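Local coordinates for protein homoserine dehydrogenase (Thermoplasma acidophilum, PDB 3ING) that probably catalyses the NADPH-dependent reduction of aspartate semialdehyde to homoserine, a step in threonine and methionine biosynthesis, at residues 8-12 and 39-43; 17-21 and 57-62. One frame throughout, in Å; residues are numbered along the deposited sequence.

Contact 1. Residues 8-12 and 39-43. With NDP (NADPH dihydro-nicotinamide-adenine-dinucleotide phosphate), chain C.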
ATOM      1  N   ILE A   8     -10.217 -14.075 -19.155  1.00 22.99           N
ATOM      2  CA  ILE A   8      -9.754 -14.140 -20.521  1.00 23.72           C
ATOM      3  C   ILE A   8      -8.514 -13.266 -20.560  1.00 22.97           C
ATOM      4  O   ILE A   8      -8.541 -12.126 -20.090  1.00 20.95           O
ATOM      5  CB  ILE A   8     -10.809 -13.621 -21.518  1.00 23.79           C
ATOM      6  CG1 ILE A   8     -11.954 -14.652 -21.673  1.00 26.19           C
ATOM      7  CG2 ILE A   8     -10.154 -13.355 -22.845  1.00 25.07           C
ATOM      8  CD1 ILE A   8     -13.254 -14.061 -22.296  1.00 27.09           C
ATOM      9  N   LEU A   9      -7.420 -13.796 -21.107  1.00 21.21           N
ATOM     10  CA  LEU A   9      -6.159 -13.067 -21.145  1.00 21.51           C
ATOM     11  C   LEU A   9      -5.785 -12.726 -22.591  1.00 21.94           C
ATOM     12  O   LEU A   9      -5.548 -13.615 -23.374  1.00 21.09           O
ATOM     13  CB  LEU A   9      -5.028 -13.908 -20.540  1.00 19.65           C
ATOM     14  CG  LEU A   9      -3.611 -13.297 -20.556  1.00 22.24           C
ATOM     15  CD1 LEU A   9      -3.640 -11.880 -19.876  1.00 19.29           C
ATOM     16  CD2 LEU A   9      -2.537 -14.214 -19.908  1.00 17.63           C
HETATM   17  N   MSE A  10      -5.645 -11.442 -22.887  1.00 20.78           N
HETATM   18  CA  MSE A  10      -5.242 -10.976 -24.187  1.00 22.27           C
HETATM   19  C   MSE A  10      -3.782 -10.532 -24.102  1.00 20.21           C
HETATM   20  O   MSE A  10      -3.488  -9.580 -23.394  1.00 20.53           O
HETATM   21  CB  MSE A  10      -6.066  -9.763 -24.589  1.00 24.23           C
HETATM   22  CG  MSE A  10      -7.549  -9.958 -24.749  1.00 36.21           C
HETATM   23 SE   MSE A  10      -7.986 -10.476 -26.546  0.75 32.40          SE
HETATM   24  CE  MSE A  10      -7.284  -9.096 -27.681  1.00 25.82           C
ATOM     25  N   GLY A  11      -2.887 -11.223 -24.806  1.00 20.56           N
ATOM     26  CA  GLY A  11      -1.458 -10.900 -24.771  1.00 21.45           C
ATOM     27  C   GLY A  11      -0.717 -11.781 -23.810  1.00 20.80           C
ATOM     28  O   GLY A  11      -1.043 -11.833 -22.630  1.00 24.15           O
ATOM     29  N   THR A  12       0.270 -12.495 -24.334  1.00 23.63           N
ATOM     30  CA  THR A  12       1.081 -13.463 -23.586  1.00 21.88           C
ATOM     31  C   THR A  12       2.581 -13.276 -23.865  1.00 23.88           C
ATOM     32  O   THR A  12       3.326 -14.257 -24.165  1.00 21.58           O
ATOM     33  CB  THR A  12       0.665 -14.882 -23.926  1.00 24.63           C
ATOM     34  OG1 THR A  12       0.414 -14.953 -25.330  1.00 28.35           O
ATOM     35  CG2 THR A  12      -0.618 -15.237 -23.169  1.00 18.66           C
ATOM     36  N   GLY A  39      -9.829 -18.284 -21.745  1.00 21.98           N
ATOM     37  CA  GLY A  39      -9.469 -17.789 -23.070  1.00 18.85           C
ATOM     38  C   GLY A  39      -8.109 -17.139 -22.994  1.00 20.34           C
ATOM     39  O   GLY A  39      -7.794 -16.485 -22.009  1.00 20.63           O
ATOM     40  N   VAL A  40      -7.287 -17.326 -24.012  1.00 19.78           N
ATOM     41  CA  VAL A  40      -5.944 -16.740 -24.010  1.00 21.39           C
ATOM     42  C   VAL A  40      -5.478 -16.507 -25.425  1.00 23.35           C
ATOM     43  O   VAL A  40      -5.695 -17.358 -26.280  1.00 23.09           O
ATOM     44  CB  VAL A  40      -4.908 -17.628 -23.235  1.00 25.78           C
ATOM     45  CG1 VAL A  40      -4.824 -19.018 -23.815  1.00 29.56           C
ATOM     46  CG2 VAL A  40      -3.545 -16.968 -23.221  1.00 23.49           C
ATOM     47  N   SER A  41      -4.853 -15.356 -25.672  1.00 21.72           N
ATOM     48  CA  SER A  41      -4.265 -15.039 -26.989  1.00 22.03           C
ATOM     49  C   SER A  41      -2.835 -14.415 -27.027  1.00 24.52           C
ATOM     50  O   SER A  41      -2.344 -13.942 -26.065  1.00 21.92           O
ATOM     51  CB  SER A  41      -5.173 -14.061 -27.748  1.00 18.89           C
ATOM     52  OG  SER A  41      -5.361 -12.848 -26.987  1.00 22.41           O
ATOM     53  N   ASP A  42      -2.203 -14.533 -28.227  1.00 25.66           N
ATOM     54  CA  ASP A  42      -1.096 -13.739 -28.636  1.00 24.59           C
ATOM     55  C   ASP A  42      -1.532 -13.130 -29.991  1.00 25.04           C
ATOM     56  O   ASP A  42      -2.705 -13.170 -30.326  1.00 23.62           O
ATOM     57  CB  ASP A  42       0.214 -14.530 -28.711  1.00 22.24           C
ATOM     58  CG  ASP A  42       0.189 -15.682 -29.703  1.00 24.26           C
ATOM     59  OD1 ASP A  42      -0.545 -15.659 -30.721  1.00 22.42           O
ATOM     60  OD2 ASP A  42       1.004 -16.592 -29.482  1.00 22.40           O
ATOM     61  N   SER A  43      -0.618 -12.537 -30.739  1.00 24.85           N
ATOM     62  CA  SER A  43      -1.031 -11.791 -31.928  1.00 23.89           C
ATOM     63  C   SER A  43      -1.540 -12.693 -33.028  1.00 28.03           C
ATOM     64  O   SER A  43      -2.314 -12.245 -33.875  1.00 27.52           O
ATOM     65  CB  SER A  43       0.123 -10.947 -32.468  1.00 24.03           C
ATOM     66  OG  SER A  43       1.213 -11.773 -32.834  1.00 26.97           O
TER
HETATM   67  PA  NDP C 326       5.100  -7.891 -25.374  1.00 23.13           P
HETATM   68  O1A NDP C 326       6.194  -8.702 -24.807  1.00 20.48           O
HETATM   69  O2A NDP C 326       5.354  -7.265 -26.693  1.00 20.11           O
HETATM   70  O5B NDP C 326       3.765  -8.779 -25.522  1.00 21.40           O
HETATM   71  C5B NDP C 326       2.565  -8.354 -26.137  1.00 22.01           C
HETATM   72  C4B NDP C 326       1.620  -9.531 -26.315  1.00 22.11           C
HETATM   73  O4B NDP C 326       0.460  -9.159 -27.013  1.00 23.09           O
HETATM   74  C3B NDP C 326       2.235 -10.635 -27.186  1.00 20.62           C
HETATM   75  O3B NDP C 326       1.664 -11.898 -26.883  1.00 21.58           O
HETATM   76  C2B NDP C 326       1.848 -10.221 -28.565  1.00 19.44           C
HETATM   77  O2B NDP C 326       1.830 -11.263 -29.500  1.00 24.11           O
HETATM   78  C1B NDP C 326       0.434  -9.776 -28.298  1.00 18.91           C
HETATM   79  N9A NDP C 326      -0.110  -8.828 -29.262  1.00 23.58           N
HETATM   80  C8A NDP C 326       0.500  -7.861 -30.012  1.00 26.33           C
HETATM   81  N7A NDP C 326      -0.476  -7.199 -30.709  1.00 23.13           N
HETATM   82  C5A NDP C 326      -1.662  -7.740 -30.394  1.00 26.50           C
HETATM   83  C6A NDP C 326      -2.930  -7.437 -30.845  1.00 28.98           C
HETATM   84  N6A NDP C 326      -3.165  -6.290 -31.478  1.00 41.16           N
HETATM   85  N1A NDP C 326      -3.930  -8.174 -30.318  1.00 25.79           N
HETATM   86  C2A NDP C 326      -3.730  -9.211 -29.429  1.00 29.38           C
HETATM   87  N3A NDP C 326      -2.468  -9.525 -28.961  1.00 27.05           N
HETATM   88  C4A NDP C 326      -1.462  -8.757 -29.475  1.00 22.86           C
HETATM   89  O3  NDP C 326       4.668  -6.752 -24.326  1.00 14.44           O
HETATM   90  PN  NDP C 326       4.884  -6.789 -22.733  1.00 19.47           P
HETATM   91  O1N NDP C 326       6.294  -6.404 -22.422  1.00 22.62           O
HETATM   92  O2N NDP C 326       4.339  -8.095 -22.249  1.00 19.22           O
HETATM   93  O5D NDP C 326       3.942  -5.573 -22.214  1.00 21.32           O
HETATM   94  C5D NDP C 326       2.538  -5.806 -22.328  1.00 22.36           C
HETATM   95  C4D NDP C 326       1.789  -4.574 -21.831  1.00 23.30           C
HETATM   96  O4D NDP C 326       2.142  -4.375 -20.481  1.00 22.88           O
HETATM   97  C3D NDP C 326       2.158  -3.300 -22.542  1.00 20.76           C
HETATM   98  O3D NDP C 326       1.023  -2.493 -22.876  1.00 18.82           O
HETATM   99  C2D NDP C 326       3.101  -2.598 -21.584  1.00 20.15           C
HETATM  100  O2D NDP C 326       3.095  -1.203 -21.733  1.00 20.22           O
HETATM  101  C1D NDP C 326       2.542  -3.033 -20.250  1.00 18.29           C
HETATM  102  N1N NDP C 326       3.491  -2.931 -19.155  1.00 18.16           N
HETATM  103  C2N NDP C 326       4.686  -3.595 -19.234  1.00 20.41           C
HETATM  104  C3N NDP C 326       5.705  -3.396 -18.314  1.00 24.90           C
HETATM  105  C7N NDP C 326       6.909  -4.256 -18.381  1.00 27.90           C
HETATM  106  O7N NDP C 326       7.482  -4.591 -17.175  1.00 34.74           O
HETATM  107  N7N NDP C 326       7.344  -4.784 -19.518  1.00 26.05           N
HETATM  108  C4N NDP C 326       5.430  -2.705 -16.983  1.00 25.56           C
HETATM  109  C5N NDP C 326       4.079  -2.047 -16.986  1.00 19.13           C
HETATM  110  C6N NDP C 326       3.177  -2.198 -18.037  1.00 17.90           C
HETATM  111  P2B NDP C 326       3.079 -12.232 -29.767  1.00 35.51           P
HETATM  112  O1X NDP C 326       2.584 -12.963 -30.985  1.00 36.04           O
HETATM  113  O2X NDP C 326       3.466 -13.072 -28.514  1.00 27.68           O
HETATM  114  O3X NDP C 326       4.198 -11.294 -30.091  1.00 20.80           O

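Contact 2. Residues 17-21 and 57-62. With NDP (NADPH dihydro-nicotinamide-adenine-dinucleotide phosphate), chain C.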
ATOM      1  N   LEU A  17       2.756 -13.802 -20.209  1.00 21.85           N
ATOM      2  CA  LEU A  17       3.171 -15.185 -19.898  1.00 20.67           C
ATOM      3  C   LEU A  17       3.447 -15.311 -18.392  1.00 22.28           C
ATOM      4  O   LEU A  17       3.128 -16.322 -17.801  1.00 20.51           O
ATOM      5  CB  LEU A  17       4.360 -15.610 -20.736  1.00 20.64           C
ATOM      6  CG  LEU A  17       4.650 -17.100 -20.859  1.00 21.87           C
ATOM      7  CD1 LEU A  17       3.414 -17.893 -21.335  1.00 22.36           C
ATOM      8  CD2 LEU A  17       5.850 -17.328 -21.802  1.00 20.15           C
ATOM      9  N   ASN A  18       4.001 -14.269 -17.772  1.00 20.98           N
ATOM     10  CA  ASN A  18       4.214 -14.269 -16.318  1.00 21.11           C
ATOM     11  C   ASN A  18       2.907 -14.228 -15.544  1.00 21.54           C
ATOM     12  O   ASN A  18       2.822 -14.702 -14.411  1.00 20.98           O
ATOM     13  CB  ASN A  18       5.126 -13.099 -15.893  1.00 20.76           C
ATOM     14  CG  ASN A  18       6.601 -13.412 -16.080  1.00 22.14           C
ATOM     15  OD1 ASN A  18       7.031 -14.500 -15.742  1.00 21.60           O
ATOM     16  ND2 ASN A  18       7.363 -12.467 -16.641  1.00 19.73           N
ATOM     17  N   VAL A  19       1.885 -13.627 -16.141  1.00 20.92           N
ATOM     18  CA  VAL A  19       0.574 -13.643 -15.513  1.00 20.10           C
ATOM     19  C   VAL A  19       0.062 -15.097 -15.406  1.00 21.69           C
ATOM     20  O   VAL A  19      -0.395 -15.547 -14.342  1.00 18.93           O
ATOM     21  CB  VAL A  19      -0.441 -12.720 -16.243  1.00 22.15           C
ATOM     22  CG1 VAL A  19      -1.853 -13.073 -15.841  1.00 21.04           C
ATOM     23  CG2 VAL A  19      -0.146 -11.192 -15.951  1.00 15.85           C
ATOM     24  N   LEU A  20       0.233 -15.857 -16.483  1.00 19.28           N
ATOM     25  CA  LEU A  20      -0.115 -17.264 -16.468  1.00 20.93           C
ATOM     26  C   LEU A  20       0.740 -18.030 -15.453  1.00 19.82           C
ATOM     27  O   LEU A  20       0.242 -18.868 -14.723  1.00 20.25           O
ATOM     28  CB  LEU A  20       0.079 -17.870 -17.870  1.00 19.07           C
ATOM     29  CG  LEU A  20      -0.887 -17.457 -18.979  1.00 21.88           C
ATOM     30  CD1 LEU A  20      -0.627 -18.235 -20.267  1.00 22.79           C
ATOM     31  CD2 LEU A  20      -2.331 -17.645 -18.531  1.00 18.11           C
ATOM     32  N   ARG A  21       2.031 -17.742 -15.401  1.00 18.84           N
ATOM     33  CA  ARG A  21       2.899 -18.446 -14.452  1.00 17.07           C
ATOM     34  C   ARG A  21       2.431 -18.220 -13.027  1.00 19.89           C
ATOM     35  O   ARG A  21       2.326 -19.182 -12.246  1.00 23.76           O
ATOM     36  CB  ARG A  21       4.353 -17.991 -14.583  1.00 19.07           C
ATOM     37  CG  ARG A  21       5.074 -18.475 -15.857  1.00 21.95           C
ATOM     38  CD  ARG A  21       6.552 -18.062 -15.919  1.00 19.56           C
ATOM     39  NE  ARG A  21       7.142 -18.442 -17.204  1.00 19.78           N
ATOM     40  CZ  ARG A  21       7.501 -17.610 -18.177  1.00 25.92           C
ATOM     41  NH1 ARG A  21       7.386 -16.298 -18.051  1.00 26.81           N
ATOM     42  NH2 ARG A  21       8.037 -18.103 -19.278  1.00 24.91           N
ATOM     43  N   ILE A  57      -0.030 -24.513 -21.880  1.00 19.46           N
ATOM     44  CA  ILE A  57       0.001 -23.329 -22.727  1.00 18.55           C
ATOM     45  C   ILE A  57       1.313 -22.572 -22.538  1.00 19.95           C
ATOM     46  O   ILE A  57       1.905 -22.093 -23.501  1.00 16.92           O
ATOM     47  CB  ILE A  57      -1.205 -22.406 -22.448  1.00 19.07           C
ATOM     48  CG1 ILE A  57      -2.492 -23.090 -22.972  1.00 23.79           C
ATOM     49  CG2 ILE A  57      -0.984 -21.045 -23.079  1.00 20.42           C
ATOM     50  CD1 ILE A  57      -3.782 -22.463 -22.506  1.00 24.09           C
ATOM     51  N   ILE A  58       1.769 -22.454 -21.294  1.00 18.18           N
ATOM     52  CA  ILE A  58       3.054 -21.800 -21.029  1.00 19.67           C
ATOM     53  C   ILE A  58       4.191 -22.535 -21.780  1.00 19.07           C
ATOM     54  O   ILE A  58       5.017 -21.919 -22.476  1.00 20.32           O
ATOM     55  CB  ILE A  58       3.361 -21.765 -19.540  1.00 17.97           C
ATOM     56  CG1 ILE A  58       2.410 -20.805 -18.808  1.00 19.20           C
ATOM     57  CG2 ILE A  58       4.818 -21.326 -19.311  1.00 20.04           C
ATOM     58  CD1 ILE A  58       2.402 -21.032 -17.285  1.00 18.47           C
ATOM     59  N   SER A  59       4.201 -23.859 -21.661  1.00 19.94           N
ATOM     60  CA  SER A  59       5.221 -24.658 -22.289  1.00 19.09           C
ATOM     61  C   SER A  59       5.213 -24.497 -23.815  1.00 20.46           C
ATOM     62  O   SER A  59       6.279 -24.372 -24.436  1.00 18.17           O
ATOM     63  CB  SER A  59       5.077 -26.115 -21.859  1.00 19.51           C
ATOM     64  OG  SER A  59       5.912 -26.958 -22.620  1.00 24.14           O
ATOM     65  N   ASN A  60       4.019 -24.520 -24.418  1.00 19.80           N
ATOM     66  CA  ASN A  60       3.879 -24.381 -25.854  1.00 18.69           C
ATOM     67  C   ASN A  60       4.314 -22.994 -26.351  1.00 18.16           C
ATOM     68  O   ASN A  60       4.940 -22.873 -27.400  1.00 19.00           O
ATOM     69  CB  ASN A  60       2.442 -24.637 -26.305  1.00 16.83           C
ATOM     70  CG  ASN A  60       2.330 -24.791 -27.811  1.00 20.95           C
ATOM     71  OD1 ASN A  60       1.723 -23.972 -28.504  1.00 39.69           O
ATOM     72  ND2 ASN A  60       2.968 -25.823 -28.334  1.00 14.24           N
ATOM     73  N   LYS A  61       3.962 -21.951 -25.624  1.00 18.35           N
ATOM     74  CA  LYS A  61       4.400 -20.602 -25.965  1.00 19.60           C
ATOM     75  C   LYS A  61       5.924 -20.436 -25.852  1.00 20.32           C
ATOM     76  O   LYS A  61       6.561 -19.887 -26.744  1.00 23.37           O
ATOM     77  CB  LYS A  61       3.703 -19.617 -25.039  1.00 18.75           C
ATOM     78  CG  LYS A  61       3.939 -18.122 -25.319  1.00 21.61           C
ATOM     79  CD  LYS A  61       3.607 -17.721 -26.772  1.00 21.60           C
ATOM     80  CE  LYS A  61       3.717 -16.229 -26.942  1.00 17.85           C
ATOM     81  NZ  LYS A  61       3.422 -15.788 -28.369  1.00 17.79           N
ATOM     82  N   GLU A  62       6.492 -20.882 -24.746  1.00 20.71           N
ATOM     83  CA  GLU A  62       7.950 -20.868 -24.553  1.00 22.34           C
ATOM     84  C   GLU A  62       8.715 -21.602 -25.635  1.00 22.15           C
ATOM     85  O   GLU A  62       9.753 -21.123 -26.134  1.00 25.99           O
ATOM     86  CB  GLU A  62       8.339 -21.511 -23.224  1.00 21.26           C
ATOM     87  CG  GLU A  62       8.066 -20.651 -21.993  1.00 21.59           C
ATOM     88  CD  GLU A  62       8.282 -21.394 -20.666  1.00 26.14           C
ATOM     89  OE1 GLU A  62       8.469 -22.637 -20.691  1.00 28.04           O
ATOM     90  OE2 GLU A  62       8.235 -20.740 -19.581  1.00 23.20           O
TER
HETATM   91  PA  NDP C 326       5.100  -7.891 -25.374  1.00 23.13           P
HETATM   92  O1A NDP C 326       6.194  -8.702 -24.807  1.00 20.48           O
HETATM   93  O2A NDP C 326       5.354  -7.265 -26.693  1.00 20.11           O
HETATM   94  O5B NDP C 326       3.765  -8.779 -25.522  1.00 21.40           O
HETATM   95  C5B NDP C 326       2.565  -8.354 -26.137  1.00 22.01           C
HETATM   96  C4B NDP C 326       1.620  -9.531 -26.315  1.00 22.11           C
HETATM   97  O4B NDP C 326       0.460  -9.159 -27.013  1.00 23.09           O
HETATM   98  C3B NDP C 326       2.235 -10.635 -27.186  1.00 20.62           C
HETATM   99  O3B NDP C 326       1.664 -11.898 -26.883  1.00 21.58           O
HETATM  100  C2B NDP C 326       1.848 -10.221 -28.565  1.00 19.44           C
HETATM  101  O2B NDP C 326       1.830 -11.263 -29.500  1.00 24.11           O
HETATM  102  C1B NDP C 326       0.434  -9.776 -28.298  1.00 18.91           C
HETATM  103  N9A NDP C 326      -0.110  -8.828 -29.262  1.00 23.58           N
HETATM  104  C8A NDP C 326       0.500  -7.861 -30.012  1.00 26.33           C
HETATM  105  N7A NDP C 326      -0.476  -7.199 -30.709  1.00 23.13           N
HETATM  106  C5A NDP C 326      -1.662  -7.740 -30.394  1.00 26.50           C
HETATM  107  C6A NDP C 326      -2.930  -7.437 -30.845  1.00 28.98           C
HETATM  108  N6A NDP C 326      -3.165  -6.290 -31.478  1.00 41.16           N
HETATM  109  N1A NDP C 326      -3.930  -8.174 -30.318  1.00 25.79           N
HETATM  110  C2A NDP C 326      -3.730  -9.211 -29.429  1.00 29.38           C
HETATM  111  N3A NDP C 326      -2.468  -9.525 -28.961  1.00 27.05           N
HETATM  112  C4A NDP C 326      -1.462  -8.757 -29.475  1.00 22.86           C
HETATM  113  O3  NDP C 326       4.668  -6.752 -24.326  1.00 14.44           O
HETATM  114  PN  NDP C 326       4.884  -6.789 -22.733  1.00 19.47           P
HETATM  115  O1N NDP C 326       6.294  -6.404 -22.422  1.00 22.62           O
HETATM  116  O2N NDP C 326       4.339  -8.095 -22.249  1.00 19.22           O
HETATM  117  O5D NDP C 326       3.942  -5.573 -22.214  1.00 21.32           O
HETATM  118  C5D NDP C 326       2.538  -5.806 -22.328  1.00 22.36           C
HETATM  119  C4D NDP C 326       1.789  -4.574 -21.831  1.00 23.30           C
HETATM  120  O4D NDP C 326       2.142  -4.375 -20.481  1.00 22.88           O
HETATM  121  C3D NDP C 326       2.158  -3.300 -22.542  1.00 20.76           C
HETATM  122  O3D NDP C 326       1.023  -2.493 -22.876  1.00 18.82           O
HETATM  123  C2D NDP C 326       3.101  -2.598 -21.584  1.00 20.15           C
HETATM  124  O2D NDP C 326       3.095  -1.203 -21.733  1.00 20.22           O
HETATM  125  C1D NDP C 326       2.542  -3.033 -20.250  1.00 18.29           C
HETATM  126  N1N NDP C 326       3.491  -2.931 -19.155  1.00 18.16           N
HETATM  127  C2N NDP C 326       4.686  -3.595 -19.234  1.00 20.41           C
HETATM  128  C3N NDP C 326       5.705  -3.396 -18.314  1.00 24.90           C
HETATM  129  C7N NDP C 326       6.909  -4.256 -18.381  1.00 27.90           C
HETATM  130  O7N NDP C 326       7.482  -4.591 -17.175  1.00 34.74           O
HETATM  131  N7N NDP C 326       7.344  -4.784 -19.518  1.00 26.05           N
HETATM  132  C4N NDP C 326       5.430  -2.705 -16.983  1.00 25.56           C
HETATM  133  C5N NDP C 326       4.079  -2.047 -16.986  1.00 19.13           C
HETATM  134  C6N NDP C 326       3.177  -2.198 -18.037  1.00 17.90           C
HETATM  135  P2B NDP C 326       3.079 -12.232 -29.767  1.00 35.51           P
HETATM  136  O1X NDP C 326       2.584 -12.963 -30.985  1.00 36.04           O
HETATM  137  O2X NDP C 326       3.466 -13.072 -28.514  1.00 27.68           O
HETATM  138  O3X NDP C 326       4.198 -11.294 -30.091  1.00 20.80           O
HETATM  139  O   HOH W   1       7.747 -21.237 -16.984  1.00 35.88           O

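Contact 1. Residues 8-12 and 39-43
L9 pairs its backbone with G39 and S41 of the neighbouring parallel strand: L9 N donates to G39 O at 2.9 Å, and S41 N returns a bond to L9 O at 3.0 Å. V40 CA adds a CA-H...O contact to L9 O. Where the strands end, S41 O takes two donors from opposite faces of its carbonyl plane. G11 N lies 3.0 Å from S41 O, above that plane and in a bent hydrogen bond (136°), while the hydroxyl T12 OG1 donates to S41 O at 3.0 Å from the other face. T12 OG1 stands between the backbone N and carbonyl carbon (chi1 40°), and the same rotation sets T12 CG2 tightly against V40 CG2 at 3.4 Å, the two side chains crossing at about a right angle. On the M10 side of the sheet, S41 OG sits 3.6 Å from M10 SE; this buried hydroxyl has no polar partner in the model. Strand 4-10, the glycine-rich turn, helix 14-29 and strand 34-41 form the beta-alpha-beta start of a Rossmann fold, with G11 opening the GxGxxG fingerprint. The backbone angles of G11 (phi 98°) call for glycine: a CB would run into M10 O and into O4B of the adenosine ribose. T12 N donates to the NADPH ribose hydroxyl O3B at 3.0 Å. S43 N divides its hydrogen between the ester oxygen O2B and phosphate oxygen O1X, and S43 OG donates to O1X at 2.6 Å, three bonds in all to the 2'-phosphate group. The D42 carboxylate, close to the phosphate, is taken up by other donors: OD1 by the amides of R44 and S45, OD2 by I67 N and, in a salt bridge, K61 NZ.

Contact 2. Residues 17-21 and 57-62
Two helices lying on the same side of the Rossmann sheet, 14-29 and 54-64, meet here through an apolar seam closed on its solvent side by a salt bridge. Their segments run roughly antiparallel, at 150°, with axes 10.5 Å apart. I58 fills the middle of the seam: its CG1 rests 3.9 Å from L20 CB and also meets L17 CD1, while CD1 reaches on to the backbone N and the CG of R21. Deeper in, L20 CD1 meets I57 CG2 at 4.0 Å, the two side chains at about a right angle, and beneath them lie V37 and V40 of strand 34-41. L17 spreads its two methyls, CD1 against I58 CA and K61 CG, CD2 against E62 CG. On the solvent side, R21 NH2 donates to E62 OE2 at 2.7 Å in an almost straight bond (174°); OE2 receives it on its anti lone pair and lies in the guanidinium plane. Water 1 bridges R21 NE to the same E62 OE2, and R21 NH1 donates to N18 OD1 at 2.9 Å, from above the amide carbonyl plane; three partners along its edge thus fix the rotation of the guanidinium, and L17 CG lies over one face, toward its margin. K61 starts against L17, but a bend at chi2 (54°) sends the rest of its chain out of the seam, and NZ bonds phosphate oxygen O2X of NADPH at 2.7 Å. Held also by the carbonyl of G65, this ammonium completes a 2'-phosphate site of the kind expected in an NADP-binding Rossmann domain.

In the fold
The centres of the two contacts lie 10 Å apart in the Rossmann domain, and their segments alternate along the chain: strand 4-10, helix 14-29, strand 34-41, helix 54-64. Contact 1 pairs two neighbouring strands of the mixed sheet; contact 2 pairs two helices covering one of its faces, helix 14-29, which follows strand 4-10, and helix 54-64, which comes after strand 34-41 and the short strand 46-48. L9 packs on L20 where sheet and helix layers meet, and L17 and K61 both approach T12 O. The salt bridge from D42 OD2 to K61 NZ, 2.8 Å, joins the layers beside the cofactor, and both contacts reach the same NADPH phosphate.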